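Local coordinates for protein aldo-keto reductase AKR2E4 (Bombyx mori, PDB 3WCZ) that reduces 3-dehydroecdysone and, less actively, some other carbonyl compounds with NADPH as cosubstrate, and may take part in regulating moulting in the silkworm, at residues A[180-192]-A[284-296]. Sequence-based numbering, arbitrary orientation.
Sequences QIEVNPTNTQEPL and AINQFNKNHRVID. With NAP (NADP nicotinamide-adenine-dinucleotide phosphate), chain B; EDO (1,2-ethanediol), chain F; EDO (1,2-ethanediol), chain E.
OE2 of E182 is gripped by two N-H groups: V294 N meets its syn lone pair (2.8 Å), and N184 ND2, which also bonds S207 O, comes from the anti side. The next backbone amide of the C-terminal loop, I295 N, gives a nearly straight bond to OE1 of E182 (3.1 Å, 171°). Glutamate suits this place because its extended chain, with CG trans to the backbone N (chi1 -175°), carries both oxygens from the strand end to the loop; the nearby guanidinium of R293 would probably favour its charged form. Farther along, T186 O accepts from H292 N (3.0 Å) and K290 N (3.0 Å), which approach from opposite faces of its carbonyl plane. N289 repeats the pattern: its OD1 takes T188 N (3.0 Å) from one face and N291 N from the other, the latter closing an Asx turn, for which an asparagine side chain has the right length. Beside it, the E190 carboxylate stacks on the N286 amide, planes 19° apart, while Y248 bonds N286 OD1. P185, whose rigid ring suits the turn from N184 to N187, lays CB alongside I285 CG2 (3.9 Å) and also meets F288 CB. In this TIM barrel the contact ties the loop between strand 178-182 and helix 190-198 to the loop after helix 279-286, with helix 241-251 touching P185 and I285, and I295 against strand 202-206.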
ATOM      1  N   GLN A 180      -1.846  -4.966  -3.989  1.00  6.33           N
ATOM      2  CA  GLN A 180      -2.103  -4.042  -2.896  1.00  6.77           C
ATOM      3  C   GLN A 180      -3.600  -3.771  -2.803  1.00  7.09           C
ATOM      4  O   GLN A 180      -4.210  -3.239  -3.746  1.00  6.86           O
ATOM      5  CB  GLN A 180      -1.306  -2.741  -3.094  1.00  6.42           C
ATOM      6  CG  GLN A 180      -1.606  -1.687  -2.034  1.00  7.12           C
ATOM      7  CD  GLN A 180      -0.812  -0.393  -2.067  1.00  7.64           C
ATOM      8  OE1 GLN A 180      -1.407   0.687  -1.903  1.00  7.91           O
ATOM      9  NE2 GLN A 180       0.491  -0.461  -2.258  1.00  7.21           N
ATOM     10  N   ILE A 181      -4.193  -4.188  -1.691  1.00  7.09           N
ATOM     11  CA  ILE A 181      -5.647  -4.154  -1.529  1.00  7.94           C
ATOM     12  C   ILE A 181      -5.990  -3.682  -0.110  1.00  8.27           C
ATOM     13  O   ILE A 181      -5.127  -3.649   0.787  1.00  7.75           O
ATOM     14  CB  ILE A 181      -6.284  -5.545  -1.815  1.00  7.74           C
ATOM     15  CG1 ILE A 181      -5.655  -6.607  -0.935  1.00  8.40           C
ATOM     16  CG2 ILE A 181      -6.119  -5.872  -3.288  1.00  9.44           C
ATOM     17  CD1 ILE A 181      -6.365  -7.977  -0.994  1.00 12.30           C
ATOM     18  N   GLU A 182      -7.247  -3.315   0.094  1.00  7.88           N
ATOM     19  CA  GLU A 182      -7.700  -2.849   1.398  1.00  8.19           C
ATOM     20  C   GLU A 182      -7.865  -3.997   2.369  1.00  7.10           C
ATOM     21  O   GLU A 182      -8.652  -4.900   2.105  1.00  9.02           O
ATOM     22  CB  GLU A 182      -9.032  -2.115   1.254  1.00  9.22           C
ATOM     23  CG  GLU A 182      -9.455  -1.522   2.560  1.00  8.78           C
ATOM     24  CD  GLU A 182     -10.748  -0.754   2.521  1.00  8.58           C
ATOM     25  OE1 GLU A 182     -11.120  -0.181   1.487  1.00 10.81           O
ATOM     26  OE2 GLU A 182     -11.390  -0.672   3.582  1.00  9.91           O
ATOM     27  N   VAL A 183      -7.152  -3.960   3.494  1.00  7.66           N
ATOM     28  CA  VAL A 183      -7.325  -4.968   4.531  1.00  7.28           C
ATOM     29  C   VAL A 183      -7.308  -4.307   5.894  1.00  7.67           C
ATOM     30  O   VAL A 183      -6.354  -3.596   6.251  1.00  8.12           O
ATOM     31  CB  VAL A 183      -6.282  -6.120   4.482  1.00  7.84           C
ATOM     32  CG1 VAL A 183      -6.756  -7.266   5.355  1.00  8.27           C
ATOM     33  CG2 VAL A 183      -6.046  -6.589   3.058  1.00  8.83           C
ATOM     34  N   ASN A 184      -8.380  -4.551   6.653  1.00  7.59           N
ATOM     35  CA  ASN A 184      -8.561  -3.977   7.981  1.00  7.20           C
ATOM     36  C   ASN A 184      -9.717  -4.760   8.629  1.00  7.53           C
ATOM     37  O   ASN A 184     -10.272  -5.665   8.006  1.00  8.02           O
ATOM     38  CB  ASN A 184      -8.820  -2.463   7.889  1.00  8.82           C
ATOM     39  CG  ASN A 184      -9.952  -2.134   6.949  1.00  9.34           C
ATOM     40  OD1 ASN A 184     -11.043  -2.719   7.057  1.00  9.53           O
ATOM     41  ND2 ASN A 184      -9.699  -1.253   5.986  1.00  8.13           N
ATOM     42  N   PRO A 185     -10.070  -4.448   9.898  1.00  7.77           N
ATOM     43  CA  PRO A 185     -10.978  -5.388  10.572  1.00  8.44           C
ATOM     44  C   PRO A 185     -12.376  -5.465   9.995  1.00  8.24           C
ATOM     45  O   PRO A 185     -13.044  -6.496  10.135  1.00  8.84           O
ATOM     46  CB  PRO A 185     -11.031  -4.854  12.023  1.00  8.07           C
ATOM     47  CG  PRO A 185      -9.676  -4.192  12.211  1.00  9.45           C
ATOM     48  CD  PRO A 185      -9.390  -3.547  10.847  1.00  8.53           C
ATOM     49  N   THR A 186     -12.822  -4.395   9.368  1.00  8.43           N
ATOM     50  CA  THR A 186     -14.159  -4.385   8.772  1.00  9.98           C
ATOM     51  C   THR A 186     -14.181  -4.745   7.277  1.00  9.04           C
ATOM     52  O   THR A 186     -15.264  -4.816   6.667  1.00  9.64           O
ATOM     53  CB  THR A 186     -14.887  -3.051   9.043  1.00  9.38           C
ATOM     54  OG1 THR A 186     -13.987  -1.944   8.930  1.00  9.31           O
ATOM     55  CG2 THR A 186     -15.426  -3.054  10.445  1.00 10.12           C
ATOM     56  N   ASN A 187     -13.005  -5.014   6.718  1.00  9.17           N
ATOM     57  CA  ASN A 187     -12.886  -5.405   5.298  1.00  8.67           C
ATOM     58  C   ASN A 187     -11.682  -6.335   5.204  1.00  8.82           C
ATOM     59  O   ASN A 187     -10.579  -5.932   4.800  1.00  8.48           O
ATOM     60  CB  ASN A 187     -12.733  -4.194   4.387  1.00  9.52           C
ATOM     61  CG  ASN A 187     -12.935  -4.529   2.911  1.00 11.49           C
ATOM     62  OD1 ASN A 187     -14.059  -4.736   2.478  1.00 12.76           O
ATOM     63  ND2 ASN A 187     -11.856  -4.564   2.134  1.00 11.23           N
ATOM     64  N   THR A 188     -11.873  -7.575   5.617  1.00  8.85           N
ATOM     65  CA  THR A 188     -10.753  -8.457   5.889  1.00  8.49           C
ATOM     66  C   THR A 188     -10.219  -9.211   4.655  1.00 10.01           C
ATOM     67  O   THR A 188      -9.108  -9.757   4.681  1.00  9.19           O
ATOM     68  CB  THR A 188     -11.112  -9.467   6.970  1.00  8.31           C
ATOM     69  OG1 THR A 188     -12.252 -10.210   6.542  1.00  9.31           O
ATOM     70  CG2 THR A 188     -11.413  -8.793   8.287  1.00  9.52           C
ATOM     71  N   GLN A 189     -11.024  -9.257   3.594  1.00  9.19           N
ATOM     72  CA  GLN A 189     -10.651  -9.873   2.313  1.00  7.80           C
ATOM     73  C   GLN A 189      -9.976 -11.226   2.480  1.00  9.11           C
ATOM     74  O   GLN A 189      -8.941 -11.514   1.842  1.00  9.87           O
ATOM     75  CB  GLN A 189      -9.773  -8.943   1.450  1.00 12.41           C
ATOM     76  CG  GLN A 189     -10.386  -7.565   1.254  1.00 10.26           C
ATOM     77  CD  GLN A 189     -10.179  -6.998  -0.122  1.00 11.08           C
ATOM     78  OE1 GLN A 189     -10.455  -7.663  -1.136  1.00 14.80           O
ATOM     79  NE2 GLN A 189      -9.758  -5.769  -0.187  1.00  9.47           N
ATOM     80  N   GLU A 190     -10.564 -12.114   3.281  1.00  9.50           N
ATOM     81  CA  GLU A 190      -9.897 -13.370   3.564  1.00  9.83           C
ATOM     82  C   GLU A 190      -9.717 -14.257   2.328  1.00  9.26           C
ATOM     83  O   GLU A 190      -8.626 -14.761   2.081  1.00  9.24           O
ATOM     84  CB  GLU A 190     -10.560 -14.087   4.743  1.00  9.77           C
ATOM     85  CG  GLU A 190     -10.319 -13.294   6.056  1.00 12.21           C
ATOM     86  CD  GLU A 190     -11.338 -13.576   7.160  1.00 23.76           C
ATOM     87  OE1 GLU A 190     -11.435 -14.733   7.539  1.00 18.87           O
ATOM     88  OE2 GLU A 190     -12.055 -12.658   7.637  1.00 18.18           O
ATOM     89  N   PRO A 191     -10.771 -14.454   1.531  1.00  9.70           N
ATOM     90  CA  PRO A 191     -10.573 -15.301   0.354  1.00  9.27           C
ATOM     91  C   PRO A 191      -9.578 -14.716  -0.650  1.00  8.65           C
ATOM     92  O   PRO A 191      -8.785 -15.465  -1.191  1.00  8.93           O
ATOM     93  CB  PRO A 191     -11.990 -15.437  -0.219  1.00 12.33           C
ATOM     94  CG  PRO A 191     -12.889 -15.264   0.992  1.00 12.02           C
ATOM     95  CD  PRO A 191     -12.196 -14.229   1.807  1.00 10.49           C
ATOM     96  N   LEU A 192      -9.599 -13.407  -0.882  1.00  8.75           N
ATOM     97  CA  LEU A 192      -8.690 -12.841  -1.869  1.00  9.09           C
ATOM     98  C   LEU A 192      -7.256 -12.914  -1.381  1.00  8.51           C
ATOM     99  O   LEU A 192      -6.359 -13.217  -2.158  1.00  8.83           O
ATOM    100  CB  LEU A 192      -9.070 -11.392  -2.203  1.00  9.73           C
ATOM    101  CG  LEU A 192      -8.180 -10.709  -3.259  1.00  8.16           C
ATOM    102  CD1 LEU A 192      -8.063 -11.518  -4.537  1.00  8.61           C
ATOM    103  CD2 LEU A 192      -8.684  -9.304  -3.570  1.00  9.82           C
ATOM    104  N   ALA A 284     -10.554 -13.489  16.257  1.00 10.91           N
ATOM    105  CA  ALA A 284     -11.485 -12.552  16.869  1.00 10.90           C
ATOM    106  C   ALA A 284     -11.551 -11.268  16.053  1.00  9.99           C
ATOM    107  O   ALA A 284     -12.627 -10.696  15.861  1.00 11.53           O
ATOM    108  CB  ALA A 284     -11.075 -12.247  18.322  1.00 12.85           C
ATOM    109  N   ILE A 285     -10.402 -10.782  15.604  1.00  9.49           N
ATOM    110  CA  ILE A 285     -10.417  -9.564  14.821  1.00  9.01           C
ATOM    111  C   ILE A 285     -11.088  -9.822  13.458  1.00  9.38           C
ATOM    112  O   ILE A 285     -11.861  -8.987  12.986  1.00  9.46           O
ATOM    113  CB  ILE A 285      -9.006  -8.959  14.676  1.00  9.87           C
ATOM    114  CG1 ILE A 285      -8.513  -8.511  16.052  1.00  9.70           C
ATOM    115  CG2 ILE A 285      -9.030  -7.803  13.702  1.00  8.63           C
ATOM    116  CD1 ILE A 285      -7.047  -8.125  16.072  1.00 11.03           C
ATOM    117  N   ASN A 286     -10.858 -10.993  12.876  1.00 10.63           N
ATOM    118  CA  ASN A 286     -11.519 -11.342  11.615  1.00 11.18           C
ATOM    119  C   ASN A 286     -13.027 -11.277  11.764  1.00 11.09           C
ATOM    120  O   ASN A 286     -13.717 -10.996  10.784  1.00 11.69           O
ATOM    121  CB  ASN A 286     -11.139 -12.754  11.162  1.00 11.58           C
ATOM    122  CG  ASN A 286      -9.761 -12.837  10.528  1.00 13.91           C
ATOM    123  OD1 ASN A 286      -9.211 -11.848  10.059  1.00 13.62           O
ATOM    124  ND2 ASN A 286      -9.220 -14.043  10.491  1.00 13.19           N
ATOM    125  N   GLN A 287     -13.545 -11.485  12.967  1.00 11.09           N
ATOM    126  CA  GLN A 287     -14.976 -11.487  13.173  1.00 12.10           C
ATOM    127  C   GLN A 287     -15.626 -10.114  13.067  1.00 11.33           C
ATOM    128  O   GLN A 287     -16.854 -10.027  13.024  1.00 13.67           O
ATOM    129  CB  GLN A 287     -15.316 -12.164  14.507  1.00 15.39           C
ATOM    130  CG  GLN A 287     -15.047 -13.665  14.510  1.00 22.81           C
ATOM    131  CD  GLN A 287     -15.769 -14.382  13.386  1.00 32.15           C
ATOM    132  OE1 GLN A 287     -16.999 -14.426  13.351  1.00 43.22           O
ATOM    133  NE2 GLN A 287     -15.008 -14.928  12.445  1.00 38.82           N
ATOM    134  N   PHE A 288     -14.832  -9.038  13.064  1.00  9.58           N
ATOM    135  CA  PHE A 288     -15.359  -7.709  12.800  1.00 10.58           C
ATOM    136  C   PHE A 288     -15.725  -7.494  11.305  1.00 10.28           C
ATOM    137  O   PHE A 288     -16.325  -6.480  10.951  1.00 10.23           O
ATOM    138  CB  PHE A 288     -14.339  -6.651  13.202  1.00 11.27           C
ATOM    139  CG  PHE A 288     -14.190  -6.464  14.682  1.00 10.72           C
ATOM    140  CD1 PHE A 288     -15.262  -6.038  15.453  1.00 13.35           C
ATOM    141  CD2 PHE A 288     -12.951  -6.683  15.292  1.00 11.41           C
ATOM    142  CE1 PHE A 288     -15.107  -5.836  16.834  1.00 15.21           C
ATOM    143  CE2 PHE A 288     -12.791  -6.486  16.675  1.00 12.12           C
ATOM    144  CZ  PHE A 288     -13.867  -6.064  17.437  1.00 14.47           C
ATOM    145  N   ASN A 289     -15.357  -8.430  10.429  1.00  9.34           N
ATOM    146  CA  ASN A 289     -15.542  -8.175   9.005  1.00 10.20           C
ATOM    147  C   ASN A 289     -16.980  -7.840   8.648  1.00 10.29           C
ATOM    148  O   ASN A 289     -17.909  -8.562   9.037  1.00 10.91           O
ATOM    149  CB  ASN A 289     -15.122  -9.392   8.191  1.00  9.99           C
ATOM    150  CG  ASN A 289     -15.179  -9.114   6.712  1.00 10.38           C
ATOM    151  OD1 ASN A 289     -14.771  -8.052   6.267  1.00 10.29           O
ATOM    152  ND2 ASN A 289     -15.742 -10.046   5.952  1.00 11.64           N
ATOM    153  N   LYS A 290     -17.135  -6.812   7.812  1.00 11.07           N
ATOM    154  CA  LYS A 290     -18.420  -6.414   7.251  1.00 12.08           C
ATOM    155  C   LYS A 290     -18.325  -6.276   5.734  1.00 13.85           C
ATOM    156  O   LYS A 290     -19.291  -5.861   5.096  1.00 13.81           O
ATOM    157  CB  LYS A 290     -18.826  -5.050   7.819  1.00 13.00           C
ATOM    158  CG  LYS A 290     -19.104  -5.034   9.290  1.00 15.97           C
ATOM    159  CD  LYS A 290     -20.354  -5.783   9.574  1.00 17.49           C
ATOM    160  CE  LYS A 290     -20.808  -5.551  11.021  1.00 29.42           C
ATOM    161  NZ  LYS A 290     -22.082  -6.270  11.299  1.00 34.21           N
ATOM    162  N   ASN A 291     -17.163  -6.573   5.157  1.00 11.06           N
ATOM    163  CA  ASN A 291     -16.902  -6.266   3.736  1.00 11.71           C
ATOM    164  C   ASN A 291     -17.305  -4.833   3.433  1.00 13.04           C
ATOM    165  O   ASN A 291     -17.893  -4.526   2.380  1.00 13.97           O
ATOM    166  CB  ASN A 291     -17.627  -7.239   2.815  1.00 11.66           C
ATOM    167  CG  ASN A 291     -17.313  -8.685   3.159  1.00 12.46           C
ATOM    168  OD1 ASN A 291     -16.159  -9.107   3.198  1.00 11.84           O
ATOM    169  ND2 ASN A 291     -18.348  -9.453   3.448  1.00 15.96           N
ATOM    170  N   HIS A 292     -16.948  -3.931   4.329  1.00 11.38           N
ATOM    171  CA  HIS A 292     -17.297  -2.532   4.206  1.00 10.41           C
ATOM    172  C   HIS A 292     -16.008  -1.780   3.947  1.00 11.80           C
ATOM    173  O   HIS A 292     -15.153  -1.677   4.827  1.00 12.03           O
ATOM    174  CB  HIS A 292     -17.965  -2.070   5.503  1.00 12.17           C
ATOM    175  CG  HIS A 292     -18.444  -0.649   5.498  1.00 12.05           C
ATOM    176  ND1 HIS A 292     -19.454  -0.222   6.339  1.00 18.64           N
ATOM    177  CD2 HIS A 292     -18.077   0.438   4.778  1.00 17.58           C
ATOM    178  CE1 HIS A 292     -19.684   1.059   6.133  1.00 18.47           C
ATOM    179  NE2 HIS A 292     -18.867   1.487   5.190  1.00 17.53           N
ATOM    180  N   ARG A 293     -15.885  -1.238   2.742  1.00 11.30           N
ATOM    181  CA  ARG A 293     -14.659  -0.596   2.306  1.00  9.39           C
ATOM    182  C   ARG A 293     -14.556   0.834   2.771  1.00 11.04           C
ATOM    183  O   ARG A 293     -15.501   1.618   2.642  1.00 12.28           O
ATOM    184  CB  ARG A 293     -14.525  -0.659   0.789  1.00  9.51           C
ATOM    185  CG  ARG A 293     -14.482  -2.052   0.225  1.00 11.47           C
ATOM    186  CD  ARG A 293     -14.657  -2.026  -1.299  1.00 10.91           C
ATOM    187  NE  ARG A 293     -14.695  -3.353  -1.886  1.00 14.17           N
ATOM    188  CZ  ARG A 293     -13.626  -4.070  -2.194  1.00 13.54           C
ATOM    189  NH1 ARG A 293     -12.406  -3.612  -1.985  1.00 14.33           N
ATOM    190  NH2 ARG A 293     -13.797  -5.277  -2.708  1.00 16.41           N
ATOM    191  N   VAL A 294     -13.404   1.190   3.318  1.00  9.97           N
ATOM    192  CA  VAL A 294     -13.013   2.573   3.516  1.00 11.01           C
ATOM    193  C   VAL A 294     -12.929   3.310   2.181  1.00 13.75           C
ATOM    194  O   VAL A 294     -13.359   4.453   2.065  1.00 14.80           O
ATOM    195  CB  VAL A 294     -11.649   2.673   4.237  1.00 11.17           C
ATOM    196  CG1 VAL A 294     -11.123   4.103   4.256  1.00 14.13           C
ATOM    197  CG2 VAL A 294     -11.769   2.159   5.654  1.00 11.71           C
ATOM    198  N   ILE A 295     -12.356   2.654   1.178  1.00 10.42           N
ATOM    199  CA  ILE A 295     -12.158   3.275  -0.141  1.00 12.92           C
ATOM    200  C   ILE A 295     -13.286   2.836  -1.068  1.00 13.08           C
ATOM    201  O   ILE A 295     -13.354   1.695  -1.514  1.00 14.15           O
ATOM    202  CB  ILE A 295     -10.743   2.944  -0.726  1.00 12.57           C
ATOM    203  CG1 ILE A 295      -9.641   3.441   0.230  1.00 12.12           C
ATOM    204  CG2 ILE A 295     -10.570   3.518  -2.127  1.00 16.38           C
ATOM    205  CD1 ILE A 295      -9.600   4.943   0.484  1.00 18.42           C
ATOM    206  N   ASP A 296     -14.185   3.777  -1.302  1.00 15.33           N
ATOM    207  CA  ASP A 296     -15.394   3.553  -2.078  1.00 17.28           C
ATOM    208  C   ASP A 296     -15.188   4.134  -3.479  1.00 14.29           C
ATOM    209  O   ASP A 296     -15.036   5.341  -3.655  1.00 15.47           O
ATOM    210  CB  ASP A 296     -16.547   4.227  -1.327  1.00 18.08           C
ATOM    211  CG  ASP A 296     -17.872   4.181  -2.064  1.00 24.94           C
ATOM    212  OD1 ASP A 296     -17.973   3.524  -3.103  1.00 21.42           O
ATOM    213  OD2 ASP A 296     -18.831   4.819  -1.571  1.00 28.53           O
TER
HETATM  214  PA  NAP B 401      -4.614   4.677   7.344  1.00  7.92           P
HETATM  215  O1A NAP B 401      -3.168   4.425   7.446  1.00  9.16           O
HETATM  216  O2A NAP B 401      -5.601   3.621   7.226  1.00  8.11           O
HETATM  217  O5B NAP B 401      -5.136   5.687   8.412  1.00  8.86           O
HETATM  218  C5B NAP B 401      -4.483   6.898   8.648  1.00  9.54           C
HETATM  219  C4B NAP B 401      -5.070   7.708   9.794  1.00  8.79           C
HETATM  220  O4B NAP B 401      -4.769   7.058  11.044  1.00 10.31           O
HETATM  221  C3B NAP B 401      -4.617   9.112   9.910  1.00 10.82           C
HETATM  222  O3B NAP B 401      -5.728   9.873  10.317  1.00 11.36           O
HETATM  223  C2B NAP B 401      -3.590   9.042  10.936  1.00  9.96           C
HETATM  224  O2B NAP B 401      -3.366  10.258  11.621  1.00 10.80           O
HETATM  225  C1B NAP B 401      -4.102   7.980  11.872  1.00 11.14           C
HETATM  226  N9A NAP B 401      -3.112   7.218  12.604  1.00 10.79           N
HETATM  227  C8A NAP B 401      -1.946   6.758  12.104  1.00  9.16           C
HETATM  228  N7A NAP B 401      -1.316   5.999  12.976  1.00 10.16           N
HETATM  229  C5A NAP B 401      -2.084   5.955  14.110  1.00 11.09           C
HETATM  230  C6A NAP B 401      -1.938   5.323  15.349  1.00 11.83           C
HETATM  231  N6A NAP B 401      -0.830   4.553  15.713  1.00 13.84           N
HETATM  232  N1A NAP B 401      -2.927   5.513  16.240  1.00 15.35           N
HETATM  233  C2A NAP B 401      -3.997   6.249  15.941  1.00 13.05           C
HETATM  234  N3A NAP B 401      -4.178   6.860  14.758  1.00 13.04           N
HETATM  235  C4A NAP B 401      -3.218   6.698  13.835  1.00 11.35           C
HETATM  236  O3  NAP B 401      -4.787   5.660   6.067  1.00  9.84           O
HETATM  237  PN  NAP B 401      -4.974   5.568   4.487  1.00  8.29           P
HETATM  238  O1N NAP B 401      -4.284   6.770   3.956  1.00  9.32           O
HETATM  239  O2N NAP B 401      -6.422   5.375   4.208  1.00  9.53           O
HETATM  240  O5D NAP B 401      -4.238   4.244   4.005  1.00  7.70           O
HETATM  241  C5D NAP B 401      -2.870   4.081   4.180  1.00  8.81           C
HETATM  242  C4D NAP B 401      -2.025   4.153   2.902  1.00  7.95           C
HETATM  243  O4D NAP B 401      -2.347   3.102   2.010  1.00  8.14           O
HETATM  244  C3D NAP B 401      -2.233   5.383   2.077  1.00  6.71           C
HETATM  245  O3D NAP B 401      -1.676   6.540   2.667  1.00  7.48           O
HETATM  246  C2D NAP B 401      -1.659   4.986   0.810  1.00  8.19           C
HETATM  247  O2D NAP B 401      -0.261   4.972   0.877  1.00  7.76           O
HETATM  248  C1D NAP B 401      -2.213   3.584   0.669  1.00  8.41           C
HETATM  249  N1N NAP B 401      -3.495   3.402  -0.022  1.00  8.48           N
HETATM  250  C2N NAP B 401      -3.527   2.856  -1.252  1.00  7.55           C
HETATM  251  C3N NAP B 401      -4.727   2.670  -1.890  1.00  9.28           C
HETATM  252  C7N NAP B 401      -4.680   2.017  -3.219  1.00  9.39           C
HETATM  253  O7N NAP B 401      -3.721   1.293  -3.582  1.00 10.19           O
HETATM  254  N7N NAP B 401      -5.794   2.121  -3.973  1.00  5.79           N
HETATM  255  C4N NAP B 401      -5.935   3.108  -1.316  1.00  9.17           C
HETATM  256  C5N NAP B 401      -5.898   3.660  -0.029  1.00  9.24           C
HETATM  257  C6N NAP B 401      -4.653   3.785   0.577  1.00  9.66           C
HETATM  258  P2B NAP B 401      -1.917  10.932  11.730  1.00 11.61           P
HETATM  259  O1X NAP B 401      -2.198  12.251  12.477  1.00 13.70           O
HETATM  260  O2X NAP B 401      -1.068  10.053  12.540  1.00 11.72           O
HETATM  261  O3X NAP B 401      -1.418  11.150  10.323  1.00 12.36           O
HETATM  262  C1  EDO F 405     -10.147  -6.354  -4.310  1.00 21.32           C
HETATM  263  O1  EDO F 405     -10.982  -6.093  -3.169  1.00 17.16           O
HETATM  264  C2  EDO F 405     -10.331  -5.272  -5.330  1.00 20.54           C
HETATM  265  O2  EDO F 405     -10.152  -3.974  -4.743  1.00 15.57           O
HETATM  266  C1  EDO E 404     -16.592 -12.867   3.245  1.00 20.32           C
HETATM  267  O1  EDO E 404     -17.475 -12.381   4.287  1.00 19.01           O
HETATM  268  C2  EDO E 404     -15.702 -14.010   3.725  1.00 26.33           C
HETATM  269  O2  EDO E 404     -14.819 -13.562   4.774  1.00 19.61           O
HETATM  270  O   HOH W   1      -9.208  -3.282  -2.146  1.00 11.32           O
HETATM  271  O   HOH W   2     -11.438  -0.880  -1.101  1.00 17.92           O
HETATM  272  O   HOH W   3     -13.180  -1.154   6.558  1.00 10.27           O
HETATM  273  O   HOH W   4     -13.551  -8.047   2.914  1.00 12.36           O